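Local coordinates for protein TodX (PDB 3BS0) that forms a beta barrel in the outer membrane of Pseudomonas putida and probably carries toluene across it, as a member of the FadL family of hydrophobic-compound transporters, at residues Q45-L50 against S428-F433; V59-G64 against E414-S419; H377-G382 against A395-L400. All blocks are in the same frame, centred on the assembly; numbering follows the deposited sequence.

Contact 1. Residues Q45-L50 against S428-F433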
loop_
_atom_site.group_PDB
_atom_site.type_symbol
_atom_site.label_atom_id
_atom_site.label_comp_id
_atom_site.label_asym_id
_atom_site.label_seq_id
_atom_site.Cartn_x
_atom_site.Cartn_y
_atom_site.Cartn_z
ATOM N N GLN A 45 -0.322 26.180 -2.885
ATOM C CA GLN A 45 -0.935 25.350 -1.861
ATOM C C GLN A 45 0.025 24.532 -1.037
ATOM O O GLN A 45 0.706 23.665 -1.552
ATOM C CB GLN A 45 -1.961 24.401 -2.491
ATOM C CG GLN A 45 -3.219 25.045 -3.109
ATOM C CD GLN A 45 -2.990 25.650 -4.485
ATOM O OE1 GLN A 45 -2.269 25.097 -5.311
ATOM N NE2 GLN A 45 -3.622 26.792 -4.740
ATOM N N PHE A 46 0.082 24.798 0.257
ATOM C CA PHE A 46 0.943 24.019 1.124
ATOM C C PHE A 46 0.065 22.955 1.787
ATOM O O PHE A 46 -0.997 23.289 2.324
ATOM C CB PHE A 46 1.584 24.897 2.202
ATOM C CG PHE A 46 2.304 24.105 3.242
ATOM C CD1 PHE A 46 3.587 23.635 3.009
ATOM C CD2 PHE A 46 1.660 23.738 4.414
ATOM C CE1 PHE A 46 4.220 22.810 3.919
ATOM C CE2 PHE A 46 2.286 22.913 5.328
ATOM C CZ PHE A 46 3.572 22.447 5.075
ATOM N N GLU A 47 0.485 21.690 1.756
ATOM C CA GLU A 47 -0.325 20.627 2.372
ATOM C C GLU A 47 0.402 19.727 3.362
ATOM O O GLU A 47 1.506 19.252 3.104
ATOM C CB GLU A 47 -1.007 19.763 1.302
ATOM C CG GLU A 47 -2.446 20.192 0.987
ATOM C CD GLU A 47 -3.172 19.219 0.052
ATOM O OE1 GLU A 47 -3.231 18.012 0.374
ATOM O OE2 GLU A 47 -3.689 19.665 -0.998
ATOM N N LEU A 48 -0.253 19.496 4.500
ATOM C CA LEU A 48 0.283 18.684 5.585
ATOM C C LEU A 48 -0.727 17.682 6.101
ATOM O O LEU A 48 -1.828 18.059 6.511
ATOM C CB LEU A 48 0.725 19.588 6.734
ATOM C CG LEU A 48 2.240 19.738 6.810
ATOM C CD1 LEU A 48 2.599 20.870 7.747
ATOM C CD2 LEU A 48 2.845 18.413 7.294
ATOM N N GLY A 49 -0.346 16.402 6.098
ATOM C CA GLY A 49 -1.257 15.366 6.561
ATOM C C GLY A 49 -0.683 14.118 7.211
ATOM O O GLY A 49 0.504 13.826 7.122
ATOM N N LEU A 50 -1.570 13.372 7.865
ATOM C CA LEU A 50 -1.214 12.148 8.556
ATOM C C LEU A 50 -2.107 10.979 8.167
ATOM O O LEU A 50 -3.329 11.051 8.260
ATOM C CB LEU A 50 -1.305 12.380 10.052
ATOM C CG LEU A 50 -0.331 13.424 10.573
ATOM C CD1 LEU A 50 -0.819 13.921 11.912
ATOM C CD2 LEU A 50 1.057 12.822 10.689
ATOM N N SER A 428 -5.616 16.220 6.812
ATOM C CA SER A 428 -4.662 17.197 6.333
ATOM C C SER A 428 -5.129 18.633 6.475
ATOM O O SER A 428 -6.321 18.945 6.388
ATOM C CB SER A 428 -4.262 16.900 4.870
ATOM O OG SER A 428 -5.382 16.818 4.011
ATOM N N TYR A 429 -4.163 19.497 6.727
ATOM C CA TYR A 429 -4.429 20.911 6.857
ATOM C C TYR A 429 -3.905 21.452 5.553
ATOM O O TYR A 429 -2.853 21.026 5.084
ATOM C CB TYR A 429 -3.655 21.498 8.033
ATOM C CG TYR A 429 -3.718 22.997 8.076
ATOM C CD1 TYR A 429 -4.922 23.655 8.303
ATOM C CD2 TYR A 429 -2.577 23.764 7.836
ATOM C CE1 TYR A 429 -4.991 25.034 8.285
ATOM C CE2 TYR A 429 -2.631 25.151 7.814
ATOM C CZ TYR A 429 -3.840 25.782 8.038
ATOM O OH TYR A 429 -3.901 27.159 7.992
ATOM N N SER A 430 -4.634 22.387 4.962
ATOM C CA SER A 430 -4.238 22.934 3.682
ATOM C C SER A 430 -4.243 24.459 3.656
ATOM O O SER A 430 -5.309 25.068 3.634
ATOM C CB SER A 430 -5.188 22.383 2.618
ATOM O OG SER A 430 -4.792 22.752 1.307
ATOM N N LYS A 431 -3.061 25.078 3.672
ATOM C CA LYS A 431 -3.006 26.534 3.606
ATOM C C LYS A 431 -2.748 27.019 2.185
ATOM O O LYS A 431 -1.874 26.518 1.484
ATOM C CB LYS A 431 -1.953 27.144 4.561
ATOM C CG LYS A 431 -0.806 26.245 5.032
ATOM C CD LYS A 431 0.276 27.066 5.800
ATOM C CE LYS A 431 1.305 26.172 6.524
ATOM N NZ LYS A 431 2.532 26.896 6.982
ATOM N N ASN A 432 -3.548 27.994 1.766
ATOM C CA ASN A 432 -3.444 28.601 0.448
ATOM C C ASN A 432 -2.737 29.932 0.651
ATOM O O ASN A 432 -3.114 30.720 1.516
ATOM C CB ASN A 432 -4.841 28.846 -0.113
ATOM C CG ASN A 432 -4.920 28.606 -1.600
ATOM O OD1 ASN A 432 -4.421 29.398 -2.404
ATOM N ND2 ASN A 432 -5.545 27.490 -1.980
ATOM N N PHE A 433 -1.701 30.180 -0.128
ATOM C CA PHE A 433 -0.967 31.422 0.003
ATOM C C PHE A 433 -1.288 32.284 -1.193
ATOM O O PHE A 433 -1.873 31.823 -2.164
ATOM C CB PHE A 433 0.536 31.145 0.060
ATOM C CG PHE A 433 0.980 30.398 1.298
ATOM C CD1 PHE A 433 0.172 29.414 1.871
ATOM C CD2 PHE A 433 2.235 30.638 1.854
ATOM C CE1 PHE A 433 0.601 28.681 2.967
ATOM C CE2 PHE A 433 2.673 29.901 2.958
ATOM C CZ PHE A 433 1.852 28.921 3.512
#
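Phe46 sets CG anti to its backbone N (chi1 171°), and the Lys431 chain is extended beyond CG (chi2 171°), which carries it along the Phe46 ring. The two side chains therefore run alongside each other and point the same way. They sit on the seam of the FadL-type barrel, where the first strand, 44-60, meets the last, 417-433, and closes the cylinder. The strands are antiparallel. Phe46 and Lys431 form a hydrogen-bonded pair, with Phe46 N to Lys431 O at 2.9 Å. Leu48 and Tyr429 form the next such pair, with Tyr429 N to Leu48 O at 2.8 Å.

The methylenes of Lys431 run obliquely by the CD2 flank of the ring: CG is 3.6 Å from Phe46 CD2. Lys431 NZ then stands 4.6 Å from the centroid of the Phe46 ring, 28° off its normal. This is an off-centre cation-pi contact. A serine in place of Lys431 would probably leave that flank of the Phe46 ring without its aliphatic cover and cationic partner, and the ring freer to turn. Phe433 closes in from the strand end, its CE1 near Phe46 CB.

Gln45, Glu47, Ser428 and Ser430 belong to the other face. Glu47 takes its main polar partner from outside, the backbone N of Asn27. Its carboxylate is thus tied to the N-terminal segment, which in FadL relatives forms a hatch inside the barrel. Gly49 faces Ser428 with their CA atoms 3.9 Å apart, a close approach that glycine allows. On this face the CG of Glu47 rests 3.5 Å from Ser430 OG.

Contact 2. Residues V59-G64 against E414-S419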
loop_
_atom_site.group_PDB
_atom_site.type_symbol
_atom_site.label_atom_id
_atom_site.label_comp_id
_atom_site.label_asym_id
_atom_site.label_seq_id
_atom_site.Cartn_x
_atom_site.Cartn_y
_atom_site.Cartn_z
ATOM N N VAL A 59 -6.707 -15.262 12.582
ATOM C CA VAL A 59 -6.365 -16.478 11.875
ATOM C C VAL A 59 -6.683 -17.587 12.863
ATOM O O VAL A 59 -6.377 -17.477 14.055
ATOM C CB VAL A 59 -4.863 -16.500 11.492
ATOM C CG1 VAL A 59 -4.497 -17.817 10.817
ATOM C CG2 VAL A 59 -4.558 -15.361 10.535
ATOM N N HIS A 60 -7.324 -18.641 12.378
ATOM C CA HIS A 60 -7.680 -19.748 13.241
ATOM C C HIS A 60 -7.048 -21.067 12.870
ATOM O O HIS A 60 -6.757 -21.352 11.707
ATOM C CB HIS A 60 -9.195 -19.920 13.298
ATOM C CG HIS A 60 -9.883 -18.898 14.135
ATOM N ND1 HIS A 60 -9.889 -18.948 15.512
ATOM C CD2 HIS A 60 -10.561 -17.777 13.795
ATOM C CE1 HIS A 60 -10.542 -17.904 15.987
ATOM N NE2 HIS A 60 -10.961 -17.178 14.964
ATOM N N ASP A 61 -6.899 -21.878 13.905
ATOM C CA ASP A 61 -6.305 -23.195 13.836
ATOM C C ASP A 61 -7.346 -24.279 13.581
ATOM O O ASP A 61 -8.553 -24.022 13.562
ATOM C CB ASP A 61 -5.613 -23.472 15.170
ATOM C CG ASP A 61 -4.239 -24.022 14.993
ATOM O OD1 ASP A 61 -3.700 -23.868 13.877
ATOM O OD2 ASP A 61 -3.693 -24.593 15.960
ATOM N N SER A 62 -6.859 -25.498 13.388
ATOM C CA SER A 62 -7.727 -26.638 13.185
ATOM C C SER A 62 -8.025 -27.182 14.566
ATOM O O SER A 62 -8.579 -28.267 14.706
ATOM C CB SER A 62 -7.020 -27.710 12.364
ATOM O OG SER A 62 -6.828 -27.266 11.040
ATOM N N HIS A 63 -7.635 -26.432 15.592
ATOM C CA HIS A 63 -7.856 -26.851 16.974
ATOM C C HIS A 63 -8.563 -25.766 17.775
ATOM O O HIS A 63 -8.742 -25.894 18.985
ATOM C CB HIS A 63 -6.528 -27.185 17.653
ATOM C CG HIS A 63 -5.693 -28.185 16.910
ATOM N ND1 HIS A 63 -4.479 -27.863 16.339
ATOM C CD2 HIS A 63 -5.878 -29.506 16.674
ATOM C CE1 HIS A 63 -3.952 -28.940 15.787
ATOM N NE2 HIS A 63 -4.782 -29.951 15.975
ATOM N N GLY A 64 -8.947 -24.687 17.100
ATOM C CA GLY A 64 -9.631 -23.604 17.784
ATOM C C GLY A 64 -8.709 -22.549 18.364
ATOM O O GLY A 64 -9.163 -21.669 19.097
ATOM N N GLU A 414 -1.454 -27.481 8.882
ATOM C CA GLU A 414 -1.939 -26.117 8.842
ATOM C C GLU A 414 -3.014 -25.863 7.789
ATOM O O GLU A 414 -2.729 -25.511 6.638
ATOM C CB GLU A 414 -0.783 -25.117 8.694
ATOM C CG GLU A 414 -0.465 -24.360 10.003
ATOM C CD GLU A 414 0.737 -23.424 9.892
ATOM O OE1 GLU A 414 0.859 -22.501 10.732
ATOM O OE2 GLU A 414 1.565 -23.621 8.972
ATOM N N MET A 415 -4.256 -26.096 8.208
ATOM C CA MET A 415 -5.457 -25.843 7.412
ATOM C C MET A 415 -5.993 -24.652 8.205
ATOM O O MET A 415 -6.537 -24.811 9.299
ATOM C CB MET A 415 -6.428 -27.015 7.509
ATOM C CG MET A 415 -7.823 -26.703 7.007
ATOM S SD MET A 415 -9.041 -27.838 7.724
ATOM C CE MET A 415 -8.724 -29.318 6.785
ATOM N N LEU A 416 -5.809 -23.461 7.658
ATOM C CA LEU A 416 -6.193 -22.235 8.338
ATOM C C LEU A 416 -7.391 -21.502 7.785
ATOM O O LEU A 416 -7.846 -21.774 6.676
ATOM C CB LEU A 416 -5.020 -21.260 8.311
ATOM C CG LEU A 416 -3.698 -21.697 8.922
ATOM C CD1 LEU A 416 -2.628 -20.688 8.558
ATOM C CD2 LEU A 416 -3.846 -21.814 10.424
ATOM N N ARG A 417 -7.898 -20.566 8.582
ATOM C CA ARG A 417 -8.992 -19.720 8.145
ATOM C C ARG A 417 -8.674 -18.334 8.658
ATOM O O ARG A 417 -8.181 -18.176 9.764
ATOM C CB ARG A 417 -10.370 -20.239 8.606
ATOM C CG ARG A 417 -10.615 -20.368 10.072
ATOM C CD ARG A 417 -11.916 -21.162 10.297
ATOM N NE ARG A 417 -12.188 -21.360 11.720
ATOM C CZ ARG A 417 -12.767 -20.462 12.508
ATOM N NH1 ARG A 417 -13.159 -19.296 12.022
ATOM N NH2 ARG A 417 -12.913 -20.720 13.795
ATOM N N GLN A 418 -8.915 -17.337 7.817
ATOM C CA GLN A 418 -8.595 -15.966 8.150
ATOM C C GLN A 418 -9.764 -15.028 7.934
ATOM O O GLN A 418 -10.593 -15.238 7.045
ATOM C CB GLN A 418 -7.418 -15.503 7.297
ATOM C CG GLN A 418 -6.618 -14.330 7.854
ATOM C CD GLN A 418 -5.388 -14.015 6.999
ATOM O OE1 GLN A 418 -5.491 -13.410 5.926
ATOM N NE2 GLN A 418 -4.224 -14.450 7.465
ATOM N N SER A 419 -9.822 -13.994 8.770
ATOM C CA SER A 419 -10.863 -12.973 8.692
ATOM C C SER A 419 -10.102 -11.657 8.740
ATOM O O SER A 419 -9.306 -11.420 9.652
ATOM C CB SER A 419 -11.835 -13.108 9.868
ATOM O OG SER A 419 -11.143 -13.290 11.092
#
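Arg417 lays its side chain over His60, its partner in an antiparallel hydrogen-bonded pair. CB leads to CG, which is placed between the backbone N and the carbonyl carbon (chi1 60°) and sits 3.6 Å from His60 CB. The chain is extended from there to NE, which also lies by His60 CB. CZ comes over His60 CG. NH1 reaches His60 CD2 at 3.5 Å, and NH2 stands above one ring face, nearer the rim than the middle. Guanidinium and imidazole are stacked, with centres 4.1 Å apart and planes 12° from parallel.

In the backbone, His60 N donates to Arg417 O at 2.8 Å. The return bond from Arg417 N to His60 O is weak. Here strands 44-60 and 417-433, the first and last of the FadL-type barrel, reach the end of their pairing. After His60 and before Arg417 the chain is loop, and the two backbones spread apart. One side-chain bond still joins them: Ser62 OG donates to Met415 O at 3.0 Å, in the carbonyl plane and on a lone pair.

Val59 and Gln418 share the other face, and Leu416 comes in beside them. Val59 CG1 meets Leu416 CD2 at 4.1 Å, while Val59 CG2 lies against the side chain of Gln418. Phe114 and Ile366 also touch Leu416, and Pro368 touches Gln418. Leu416 CD2 comes 3.2 Å from His60 O.

Contact 3. Residues H377-G382 against A395-L400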
loop_
_atom_site.group_PDB
_atom_site.type_symbol
_atom_site.label_atom_id
_atom_site.label_comp_id
_atom_site.label_asym_id
_atom_site.label_seq_id
_atom_site.Cartn_x
_atom_site.Cartn_y
_atom_site.Cartn_z
ATOM N N HIS A 377 -14.622 -1.190 -0.030
ATOM C CA HIS A 377 -14.295 -0.127 0.912
ATOM C C HIS A 377 -15.447 0.868 0.978
ATOM O O HIS A 377 -16.005 1.224 -0.050
ATOM C CB HIS A 377 -13.061 0.637 0.439
ATOM C CG HIS A 377 -11.842 -0.207 0.285
ATOM N ND1 HIS A 377 -10.980 -0.460 1.327
ATOM C CD2 HIS A 377 -11.356 -0.885 -0.782
ATOM C CE1 HIS A 377 -10.015 -1.262 0.911
ATOM N NE2 HIS A 377 -10.220 -1.537 -0.365
ATOM N N VAL A 378 -15.796 1.323 2.177
ATOM C CA VAL A 378 -16.850 2.327 2.340
ATOM C C VAL A 378 -16.213 3.507 3.071
ATOM O O VAL A 378 -15.736 3.376 4.195
ATOM C CB VAL A 378 -18.027 1.819 3.179
ATOM C CG1 VAL A 378 -19.124 2.875 3.200
ATOM C CG2 VAL A 378 -18.549 0.520 2.617
ATOM N N THR A 379 -16.226 4.663 2.426
ATOM C CA THR A 379 -15.593 5.852 2.972
ATOM C C THR A 379 -16.502 7.024 3.324
ATOM O O THR A 379 -17.619 7.138 2.823
ATOM C CB THR A 379 -14.543 6.351 1.985
ATOM O OG1 THR A 379 -15.191 6.804 0.793
ATOM C CG2 THR A 379 -13.625 5.230 1.599
ATOM N N PHE A 380 -15.990 7.895 4.189
ATOM C CA PHE A 380 -16.691 9.095 4.634
ATOM C C PHE A 380 -15.669 10.215 4.718
ATOM O O PHE A 380 -14.551 10.003 5.164
ATOM C CB PHE A 380 -17.287 8.924 6.033
ATOM C CG PHE A 380 -18.569 8.157 6.076
ATOM C CD1 PHE A 380 -18.658 6.876 5.533
ATOM C CD2 PHE A 380 -19.674 8.683 6.746
ATOM C CE1 PHE A 380 -19.831 6.121 5.663
ATOM C CE2 PHE A 380 -20.852 7.946 6.886
ATOM C CZ PHE A 380 -20.930 6.656 6.343
ATOM N N GLY A 381 -16.064 11.412 4.315
ATOM C CA GLY A 381 -15.151 12.531 4.375
ATOM C C GLY A 381 -15.821 13.849 4.702
ATOM O O GLY A 381 -17.011 14.038 4.461
ATOM N N GLY A 382 -15.035 14.762 5.252
ATOM C CA GLY A 382 -15.546 16.063 5.604
ATOM C C GLY A 382 -14.481 17.126 5.452
ATOM O O GLY A 382 -13.290 16.849 5.606
ATOM N N ALA A 395 -11.114 12.016 6.348
ATOM C CA ALA A 395 -11.565 10.891 5.545
ATOM C C ALA A 395 -11.442 9.650 6.403
ATOM O O ALA A 395 -10.570 9.568 7.265
ATOM C CB ALA A 395 -10.717 10.762 4.296
ATOM N N ILE A 396 -12.339 8.694 6.191
ATOM C CA ILE A 396 -12.324 7.435 6.942
ATOM C C ILE A 396 -12.812 6.365 5.988
ATOM O O ILE A 396 -13.984 6.360 5.608
ATOM C CB ILE A 396 -13.255 7.461 8.184
ATOM C CG1 ILE A 396 -12.929 8.653 9.095
ATOM C CG2 ILE A 396 -13.043 6.217 9.001
ATOM C CD1 ILE A 396 -13.429 10.033 8.593
ATOM N N SER A 397 -11.909 5.470 5.593
ATOM C CA SER A 397 -12.237 4.400 4.655
ATOM C C SER A 397 -12.220 3.026 5.307
ATOM O O SER A 397 -11.238 2.630 5.914
ATOM C CB SER A 397 -11.254 4.421 3.500
ATOM O OG SER A 397 -11.496 3.341 2.623
ATOM N N PHE A 398 -13.319 2.293 5.177
ATOM C CA PHE A 398 -13.414 0.970 5.783
ATOM C C PHE A 398 -13.290 -0.113 4.732
ATOM O O PHE A 398 -14.137 -0.223 3.843
ATOM C CB PHE A 398 -14.752 0.775 6.495
ATOM C CG PHE A 398 -15.149 1.905 7.400
ATOM C CD1 PHE A 398 -15.370 3.180 6.896
ATOM C CD2 PHE A 398 -15.374 1.680 8.744
ATOM C CE1 PHE A 398 -15.814 4.210 7.716
ATOM C CE2 PHE A 398 -15.820 2.710 9.578
ATOM C CZ PHE A 398 -16.039 3.971 9.058
ATOM N N GLY A 399 -12.222 -0.898 4.833
ATOM C CA GLY A 399 -12.019 -1.996 3.914
ATOM C C GLY A 399 -12.899 -3.110 4.433
ATOM O O GLY A 399 -12.605 -3.703 5.465
ATOM N N LEU A 400 -13.997 -3.375 3.735
ATOM C CA LEU A 400 -14.931 -4.418 4.149
ATOM C C LEU A 400 -14.241 -5.733 4.491
ATOM O O LEU A 400 -13.335 -6.196 3.785
ATOM C CB LEU A 400 -15.995 -4.628 3.071
ATOM C CG LEU A 400 -16.859 -3.377 2.896
ATOM C CD1 LEU A 400 -17.897 -3.623 1.828
ATOM C CD2 LEU A 400 -17.535 -3.017 4.221
#
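The beta hairpin of strands 376-385 and 390-405 forms part of the barrel wall, and this contact lies along its two arms. The strands run antiparallel, 168° apart. Val378 with Phe398 and Phe380 with Ile396 are the hydrogen-bonded pairs. Val378 N donates to Phe398 O at 2.8 Å, with the donor tilted 22° from the carbonyl plane. Phe380 N donates to Ile396 O at 2.9 Å and is also tilted. Ile396 N returns a bond to Phe380 O.

Thr379 and Ser397 face each other in a non-hydrogen-bonded pair, their CA atoms 4.0 Å apart. CG2 of Thr379 is turned anti to its own carbonyl carbon and rests on CB and OG of Ser397. OG1 of Thr379 goes elsewhere: it takes a hydrogen bond from Gly17 N, just past helix 11-15 inside the barrel. Ala15 and Arg14 of that helix touch Ala395 and Ser397. The His377 imidazole meets Gly399 of the partner strand obliquely, with ND1 3.2 Å from Gly399 CA. Gly399, with no side chain, lets the imidazole lie by its CA.

The other face carries Val378, Phe380, Ile396 and Phe398. Leu400 reaches Val378 with its CD2, 4.0 Å from Val378 CG2, where the two side chains cross. The rings of Phe380 and Phe398 touch loosely, CD1 to CE1 at 4.5 Å. The two faces thus differ in chemistry. The apolar one is consistent with a lipid-facing surface, and the face with His377, Thr379 and Ser397 meets the N-terminal part of the chain within the barrel.

Contacts 1 and 2 lie on the same two strands, 44-60 and 417-433, and mark the two ends of the seam that closes the barrel. Their centres are about 45 Å apart, on opposite sides of the chain's centre. Contact 3 belongs to the neighbouring hairpin. Its strand 390-405 pairs with 417-433, so it adjoins the seam without touching either contact. Its centre is about 21 Å from that of contact 1 and about 29 Å from that of contact 2; nearest atoms are about 7 and 8 Å away. A bound C8E detergent molecule lies about 10 Å from the side chain of Leu416 in contact 2.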